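PDB 5EZM: 4-amino-4-deoxy-L-arabinose transferase or related glycosyltransferases of PMT family from Cupriavidus metallidurans, which probably transfers 4-amino-4-deoxy-L-arabinose to lipid A, acting as a membrane-embedded, zinc-binding glycosyltransferase of the GT-C fold. Local coordinates for residues D74-E87 against W250-F264. Numbering follows the deposited sequence.
With MPG ([(Z)-octadec-9-enyl] (2R)-2,3-bis(oxidanyl)propanoate), chain K; MPG ([(Z)-octadec-9-enyl] (2R)-2,3-bis(oxidanyl)propanoate), chain B; MPG ([(Z)-octadec-9-enyl] (2R)-2,3-bis(oxidanyl)propanoate), chain C.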
loop_
_atom_site.group_PDB
_atom_site.type_symbol
_atom_site.label_atom_id
_atom_site.label_comp_id
_atom_site.label_asym_id
_atom_site.label_seq_id
_atom_site.Cartn_x
_atom_site.Cartn_y
_atom_site.Cartn_z
ATOM N N ASP A 74 -9.499 -21.982 -1.898
ATOM C CA ASP A 74 -8.113 -22.428 -1.794
ATOM C C ASP A 74 -7.282 -21.278 -1.239
ATOM O O ASP A 74 -6.892 -20.368 -1.972
ATOM C CB ASP A 74 -7.594 -22.885 -3.154
ATOM C CG ASP A 74 -6.292 -23.657 -3.055
ATOM O OD1 ASP A 74 -5.600 -23.556 -2.021
ATOM O OD2 ASP A 74 -5.956 -24.370 -4.023
ATOM N N TRP A 75 -7.009 -21.319 0.063
ATOM C CA TRP A 75 -6.205 -20.301 0.725
ATOM C C TRP A 75 -4.715 -20.612 0.696
ATOM O O TRP A 75 -3.938 -19.909 1.349
ATOM C CB TRP A 75 -6.657 -20.128 2.177
ATOM C CG TRP A 75 -7.987 -19.452 2.344
ATOM C CD1 TRP A 75 -9.057 -19.514 1.498
ATOM C CD2 TRP A 75 -8.381 -18.599 3.428
ATOM N NE1 TRP A 75 -10.095 -18.757 1.992
ATOM C CE2 TRP A 75 -9.704 -18.187 3.175
ATOM C CE3 TRP A 75 -7.743 -18.148 4.589
ATOM C CZ2 TRP A 75 -10.400 -17.348 4.041
ATOM C CZ3 TRP A 75 -8.436 -17.315 5.445
ATOM C CH2 TRP A 75 -9.750 -16.923 5.167
ATOM N N VAL A 76 -4.299 -21.642 -0.034
ATOM C CA VAL A 76 -2.905 -22.065 -0.090
ATOM C C VAL A 76 -2.272 -21.729 -1.437
ATOM O O VAL A 76 -1.236 -21.067 -1.498
ATOM C CB VAL A 76 -2.775 -23.573 0.219
ATOM C CG1 VAL A 76 -1.319 -24.008 0.141
ATOM C CG2 VAL A 76 -3.369 -23.886 1.583
ATOM N N THR A 77 -2.885 -22.182 -2.527
ATOM C CA THR A 77 -2.351 -21.973 -3.870
ATOM C C THR A 77 -2.906 -20.660 -4.409
ATOM O O THR A 77 -4.037 -20.604 -4.901
ATOM C CB THR A 77 -2.701 -23.148 -4.775
ATOM O OG1 THR A 77 -2.344 -24.373 -4.119
ATOM C CG2 THR A 77 -1.946 -23.052 -6.097
ATOM N N ILE A 78 -2.104 -19.597 -4.309
ATOM C CA ILE A 78 -2.515 -18.286 -4.797
ATOM C C ILE A 78 -2.635 -18.317 -6.316
ATOM O O ILE A 78 -1.777 -18.872 -7.016
ATOM C CB ILE A 78 -1.512 -17.212 -4.340
ATOM C CG1 ILE A 78 -1.429 -17.171 -2.816
ATOM C CG2 ILE A 78 -1.895 -15.847 -4.882
ATOM C CD1 ILE A 78 -0.327 -16.269 -2.298
ATOM N N ARG A 79 -3.708 -17.725 -6.835
ATOM C CA ARG A 79 -3.944 -17.680 -8.270
ATOM C C ARG A 79 -4.363 -16.283 -8.701
ATOM O O ARG A 79 -5.082 -15.583 -7.980
ATOM C CB ARG A 79 -5.005 -18.701 -8.692
ATOM C CG ARG A 79 -4.517 -20.135 -8.624
ATOM C CD ARG A 79 -5.483 -21.099 -9.290
ATOM N NE ARG A 79 -5.006 -22.473 -9.188
ATOM C CZ ARG A 79 -4.256 -23.072 -10.107
ATOM N NH1 ARG A 79 -3.904 -22.417 -11.206
ATOM N NH2 ARG A 79 -3.859 -24.324 -9.929
ATOM N N TYR A 80 -3.897 -15.881 -9.881
ATOM C CA TYR A 80 -4.231 -14.595 -10.482
ATOM C C TYR A 80 -4.716 -14.877 -11.897
ATOM O O TYR A 80 -3.937 -15.326 -12.747
ATOM C CB TYR A 80 -3.023 -13.651 -10.482
ATOM C CG TYR A 80 -3.323 -12.225 -10.900
ATOM C CD1 TYR A 80 -4.568 -11.655 -10.670
ATOM C CD2 TYR A 80 -2.359 -11.453 -11.536
ATOM C CE1 TYR A 80 -4.842 -10.347 -11.051
ATOM C CE2 TYR A 80 -2.624 -10.147 -11.926
ATOM C CZ TYR A 80 -3.869 -9.598 -11.682
ATOM O OH TYR A 80 -4.139 -8.300 -12.068
ATOM N N ASN A 81 -6.004 -14.626 -12.139
ATOM C CA ASN A 81 -6.659 -14.980 -13.396
ATOM C C ASN A 81 -6.504 -16.474 -13.679
ATOM O O ASN A 81 -6.079 -16.891 -14.760
ATOM C CB ASN A 81 -6.134 -14.124 -14.548
ATOM C CG ASN A 81 -6.434 -12.648 -14.347
ATOM O OD1 ASN A 81 -7.525 -12.176 -14.669
ATOM N ND2 ASN A 81 -5.469 -11.914 -13.799
ATOM N N ALA A 82 -6.836 -17.279 -12.667
ATOM C CA ALA A 82 -6.866 -18.734 -12.745
ATOM C C ALA A 82 -5.465 -19.323 -12.860
ATOM O O ALA A 82 -5.311 -20.546 -12.926
ATOM C CB ALA A 82 -7.741 -19.202 -13.913
ATOM N N LEU A 83 -4.439 -18.478 -12.858
ATOM C CA LEU A 83 -3.065 -18.927 -13.022
ATOM C C LEU A 83 -2.281 -18.753 -11.729
ATOM O O LEU A 83 -2.482 -17.788 -10.987
ATOM C CB LEU A 83 -2.364 -18.165 -14.148
ATOM C CG LEU A 83 -2.990 -18.293 -15.532
ATOM C CD1 LEU A 83 -2.250 -17.389 -16.497
ATOM C CD2 LEU A 83 -2.956 -19.739 -15.996
ATOM N N LYS A 84 -1.380 -19.702 -11.474
ATOM C CA LYS A 84 -0.562 -19.668 -10.268
ATOM C C LYS A 84 0.228 -18.370 -10.195
ATOM O O LYS A 84 0.869 -17.959 -11.168
ATOM C CB LYS A 84 0.392 -20.863 -10.235
ATOM C CG LYS A 84 -0.290 -22.210 -10.091
ATOM C CD LYS A 84 0.734 -23.327 -10.020
ATOM C CE LYS A 84 0.070 -24.668 -9.769
ATOM N NZ LYS A 84 1.069 -25.742 -9.493
ATOM N N TYR A 85 0.169 -17.721 -9.036
ATOM C CA TYR A 85 0.875 -16.469 -8.777
ATOM C C TYR A 85 1.702 -16.685 -7.515
ATOM O O TYR A 85 1.169 -16.640 -6.403
ATOM C CB TYR A 85 -0.104 -15.311 -8.623
ATOM C CG TYR A 85 0.544 -13.948 -8.558
ATOM C CD1 TYR A 85 1.109 -13.372 -9.690
ATOM C CD2 TYR A 85 0.579 -13.229 -7.370
ATOM C CE1 TYR A 85 1.700 -12.120 -9.638
ATOM C CE2 TYR A 85 1.167 -11.976 -7.310
ATOM C CZ TYR A 85 1.725 -11.427 -8.447
ATOM O OH TYR A 85 2.312 -10.181 -8.395
ATOM N N PHE A 86 2.999 -16.931 -7.689
ATOM C CA PHE A 86 3.905 -17.223 -6.585
ATOM C C PHE A 86 4.894 -16.088 -6.336
ATOM O O PHE A 86 6.002 -16.323 -5.848
ATOM C CB PHE A 86 4.656 -18.528 -6.841
ATOM C CG PHE A 86 3.777 -19.744 -6.858
ATOM C CD1 PHE A 86 2.545 -19.736 -6.221
ATOM C CD2 PHE A 86 4.185 -20.900 -7.509
ATOM C CE1 PHE A 86 1.731 -20.863 -6.233
ATOM C CE2 PHE A 86 3.380 -22.031 -7.523
ATOM C CZ PHE A 86 2.150 -22.011 -6.887
ATOM N N GLU A 87 4.514 -14.851 -6.661
ATOM C CA GLU A 87 5.406 -13.719 -6.451
ATOM C C GLU A 87 5.230 -13.063 -5.084
ATOM O O GLU A 87 6.068 -12.238 -4.706
ATOM C CB GLU A 87 5.224 -12.668 -7.569
ATOM C CG GLU A 87 5.155 -13.244 -9.002
ATOM C CD GLU A 87 6.320 -12.837 -9.934
ATOM O OE1 GLU A 87 7.228 -12.082 -9.530
ATOM O OE2 GLU A 87 6.327 -13.283 -11.103
ATOM N N TRP A 250 2.008 -22.668 5.940
ATOM C CA TRP A 250 1.625 -22.327 4.573
ATOM C C TRP A 250 2.740 -22.653 3.588
ATOM O O TRP A 250 2.472 -23.130 2.480
ATOM C CB TRP A 250 1.241 -20.854 4.457
ATOM C CG TRP A 250 0.975 -20.456 3.029
ATOM C CD1 TRP A 250 -0.172 -20.670 2.316
ATOM C CD2 TRP A 250 1.879 -19.793 2.138
ATOM N NE1 TRP A 250 -0.039 -20.174 1.041
ATOM C CE2 TRP A 250 1.212 -19.631 0.906
ATOM C CE3 TRP A 250 3.187 -19.315 2.263
ATOM C CZ2 TRP A 250 1.806 -19.012 -0.189
ATOM C CZ3 TRP A 250 3.776 -18.701 1.174
ATOM C CH2 TRP A 250 3.086 -18.555 -0.035
ATOM N N PHE A 251 3.993 -22.400 3.970
ATOM C CA PHE A 251 5.096 -22.678 3.058
ATOM C C PHE A 251 5.217 -24.170 2.783
ATOM O O PHE A 251 5.438 -24.585 1.638
ATOM C CB PHE A 251 6.397 -22.107 3.622
ATOM C CG PHE A 251 6.526 -20.620 3.444
ATOM C CD1 PHE A 251 7.197 -20.094 2.352
ATOM C CD2 PHE A 251 5.955 -19.746 4.355
ATOM C CE1 PHE A 251 7.306 -18.723 2.180
ATOM C CE2 PHE A 251 6.063 -18.374 4.187
ATOM C CZ PHE A 251 6.738 -17.864 3.099
ATOM N N TYR A 252 5.048 -24.994 3.817
ATOM C CA TYR A 252 5.050 -26.437 3.614
ATOM C C TYR A 252 3.887 -26.865 2.731
ATOM O O TYR A 252 4.061 -27.677 1.817
ATOM C CB TYR A 252 4.998 -27.165 4.956
ATOM C CG TYR A 252 4.913 -28.669 4.820
ATOM C CD1 TYR A 252 6.054 -29.431 4.616
ATOM C CD2 TYR A 252 3.690 -29.326 4.891
ATOM C CE1 TYR A 252 5.984 -30.804 4.489
ATOM C CE2 TYR A 252 3.609 -30.701 4.762
ATOM C CZ TYR A 252 4.760 -31.435 4.562
ATOM O OH TYR A 252 4.690 -32.806 4.436
ATOM N N LEU A 253 2.692 -26.329 2.985
ATOM C CA LEU A 253 1.526 -26.744 2.211
ATOM C C LEU A 253 1.688 -26.389 0.738
ATOM O O LEU A 253 1.499 -27.238 -0.143
ATOM C CB LEU A 253 0.261 -26.110 2.790
ATOM C CG LEU A 253 -0.209 -26.699 4.123
ATOM C CD1 LEU A 253 -1.343 -25.873 4.702
ATOM C CD2 LEU A 253 -0.633 -28.144 3.944
ATOM N N VAL A 254 2.057 -25.140 0.451
ATOM C CA VAL A 254 2.170 -24.717 -0.940
ATOM C C VAL A 254 3.369 -25.379 -1.614
ATOM O O VAL A 254 3.353 -25.610 -2.830
ATOM C CB VAL A 254 2.232 -23.178 -1.026
ATOM C CG1 VAL A 254 3.611 -22.664 -0.646
ATOM C CG2 VAL A 254 1.823 -22.697 -2.413
ATOM N N SER A 255 4.413 -25.714 -0.848
ATOM C CA SER A 255 5.568 -26.386 -1.437
ATOM C C SER A 255 5.257 -27.842 -1.754
ATOM O O SER A 255 5.732 -28.380 -2.760
ATOM C CB SER A 255 6.771 -26.293 -0.499
ATOM O OG SER A 255 7.191 -24.953 -0.326
ATOM N N VAL A 256 4.470 -28.499 -0.899
ATOM C CA VAL A 256 4.087 -29.887 -1.141
ATOM C C VAL A 256 3.113 -29.970 -2.307
ATOM O O VAL A 256 3.313 -30.745 -3.249
ATOM C CB VAL A 256 3.489 -30.509 0.133
ATOM C CG1 VAL A 256 2.699 -31.765 -0.209
ATOM C CG2 VAL A 256 4.588 -30.825 1.135
ATOM N N ARG A 257 2.042 -29.173 -2.260
ATOM C CA ARG A 257 1.064 -29.194 -3.342
ATOM C C ARG A 257 1.669 -28.725 -4.661
ATOM O O ARG A 257 1.282 -29.215 -5.728
ATOM C CB ARG A 257 -0.145 -28.333 -2.974
ATOM C CG ARG A 257 -0.908 -28.827 -1.756
ATOM C CD ARG A 257 -2.154 -27.990 -1.522
ATOM N NE ARG A 257 -2.854 -28.365 -0.297
ATOM C CZ ARG A 257 -3.911 -27.717 0.184
ATOM N NH1 ARG A 257 -4.390 -26.659 -0.460
ATOM N NH2 ARG A 257 -4.487 -28.124 1.308
ATOM N N ASN A 258 2.616 -27.789 -4.611
ATOM C CA ASN A 258 3.268 -27.249 -5.803
ATOM C C ASN A 258 4.776 -27.341 -5.620
ATOM O O ASN A 258 5.401 -26.433 -5.050
ATOM C CB ASN A 258 2.833 -25.810 -6.063
ATOM C CG ASN A 258 1.348 -25.617 -5.875
ATOM O OD1 ASN A 258 0.546 -26.033 -6.715
ATOM N ND2 ASN A 258 0.967 -24.987 -4.767
ATOM N N PRO A 259 5.395 -28.428 -6.085
ATOM C CA PRO A 259 6.847 -28.588 -5.892
ATOM C C PRO A 259 7.678 -27.461 -6.477
ATOM O O PRO A 259 8.792 -27.215 -5.998
ATOM C CB PRO A 259 7.140 -29.923 -6.588
ATOM C CG PRO A 259 5.848 -30.665 -6.530
ATOM C CD PRO A 259 4.777 -29.624 -6.679
ATOM N N GLU A 260 7.176 -26.762 -7.491
ATOM C CA GLU A 260 7.935 -25.690 -8.120
ATOM C C GLU A 260 7.905 -24.392 -7.325
ATOM O O GLU A 260 8.559 -23.424 -7.731
ATOM C CB GLU A 260 7.412 -25.440 -9.540
ATOM C CG GLU A 260 6.052 -24.747 -9.614
ATOM C CD GLU A 260 4.884 -25.667 -9.288
ATOM O OE1 GLU A 260 5.115 -26.860 -8.999
ATOM O OE2 GLU A 260 3.727 -25.195 -9.323
ATOM N N PHE A 261 7.177 -24.346 -6.202
ATOM C CA PHE A 261 7.029 -23.080 -5.485
ATOM C C PHE A 261 8.330 -22.602 -4.851
ATOM O O PHE A 261 8.713 -21.444 -5.093
ATOM C CB PHE A 261 5.913 -23.184 -4.442
ATOM C CG PHE A 261 5.844 -21.998 -3.514
ATOM C CD1 PHE A 261 5.044 -20.907 -3.818
ATOM C CD2 PHE A 261 6.587 -21.969 -2.337
ATOM C CE1 PHE A 261 4.984 -19.812 -2.964
ATOM C CE2 PHE A 261 6.533 -20.874 -1.487
ATOM C CZ PHE A 261 5.730 -19.799 -1.799
ATOM N N PRO A 262 9.034 -23.389 -4.021
ATOM C CA PRO A 262 10.169 -22.806 -3.279
ATOM C C PRO A 262 11.274 -22.270 -4.173
ATOM O O PRO A 262 11.793 -21.175 -3.913
ATOM C CB PRO A 262 10.654 -23.969 -2.399
ATOM C CG PRO A 262 10.148 -25.195 -3.058
ATOM C CD PRO A 262 8.846 -24.814 -3.690
ATOM N N ASN A 263 11.639 -23.002 -5.231
ATOM C CA ASN A 263 12.666 -22.513 -6.147
ATOM C C ASN A 263 12.258 -21.185 -6.769
ATOM O O ASN A 263 13.088 -20.280 -6.921
ATOM C CB ASN A 263 12.941 -23.553 -7.231
ATOM C CG ASN A 263 14.102 -23.168 -8.123
ATOM O OD1 ASN A 263 14.867 -22.259 -7.807
ATOM N ND2 ASN A 263 14.245 -23.866 -9.243
ATOM N N PHE A 264 10.979 -21.041 -7.124
ATOM C CA PHE A 264 10.503 -19.778 -7.673
ATOM C C PHE A 264 10.546 -18.677 -6.621
ATOM O O PHE A 264 11.295 -17.704 -6.752
ATOM C CB PHE A 264 9.084 -19.940 -8.222
ATOM C CG PHE A 264 8.550 -18.702 -8.893
ATOM C CD1 PHE A 264 8.775 -18.479 -10.241
ATOM C CD2 PHE A 264 7.832 -17.760 -8.174
ATOM C CE1 PHE A 264 8.293 -17.346 -10.862
ATOM C CE2 PHE A 264 7.344 -16.620 -8.787
ATOM C CZ PHE A 264 7.577 -16.412 -10.136
HETATM C C2 MPG K . 10.551 -19.696 6.133
HETATM C C3 MPG K . 9.951 -21.098 6.107
HETATM C C4 MPG K . 10.179 -21.780 4.766
HETATM C C5 MPG K . 9.632 -23.216 4.696
HETATM C C6 MPG K . 10.134 -23.949 3.439
HETATM C C7 MPG K . 9.239 -25.135 3.030
HETATM C C8 MPG K . 9.666 -25.744 1.673
HETATM C C1 MPG K . 10.522 -19.058 7.526
HETATM C C2 MPG B . -13.751 -23.133 2.882
HETATM C C3 MPG B . -13.140 -22.064 3.779
HETATM C C4 MPG B . -11.623 -22.148 3.823
HETATM C C5 MPG B . -11.042 -21.527 5.105
HETATM C C6 MPG B . -9.508 -21.449 5.077
HETATM C C1 MPG B . -15.253 -23.308 3.124
HETATM C C2 MPG C . -12.145 -16.664 8.444
HETATM C C3 MPG C . -12.481 -17.683 7.361
HETATM C C4 MPG C . -13.288 -17.061 6.232
HETATM C C5 MPG C . -14.093 -18.099 5.432
HETATM C C6 MPG C . -14.461 -17.593 4.028
HETATM C C7 MPG C . -15.228 -18.649 3.210
HETATM C C8 MPG C . -14.877 -18.590 1.704
HETATM C C9 MPG C . -15.591 -19.693 0.882
HETATM C C1 MPG C . -11.197 -17.222 9.508
#
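Phe86 and Phe261 form the tight centre of this contact in a T-shaped (edge-to-face) pair. The CD1 edge of Phe261 comes over the rim of the Phe86 face, with the ring centroids 5.1 Å apart and the planes at 77°. Lys84 CB lies over the opposite face. Phe264 turns its edge to the backbone O of Phe86 and the carboxylate of Glu87. Trp250 NE1 donates to a lone pair of Val76 O at 2.9 Å, a bent bond of 143°. With Val76 CG1 anti to the backbone N (chi1 179°), that methyl packs on Leu253 CB and Val254 CB.

The extended Lys84 chain brings NZ between two acceptors. NZ bonds to Asn258 OD1 at 2.8 Å. It also forms a salt bridge to Glu260, meeting OE2 on its syn lone pair at 2.7 Å. The solvent side is looser. Exposed Arg257 lays NH1 against the Val76 side chain and reaches Asp74 OD1 in a long salt bridge of 3.7 Å. Asp74 OD1 also accepts from Val76 N, an Asx turn, and from Thr77 N, an Asx motif.

One lipid tail lies over a face of the Trp75 indole, and a second meets the ring obliquely. Replacing Trp75 by an alanine removes the indole and is likely to leave both tails without this aromatic surface. Glu87 OE2 binds zinc, with His268 and His270. The arrangement joins the zinc-binding loop 74-87 of this GT-C glycosyltransferase to helices 236-257, predicted to span the membrane over 236-254, and 261-267.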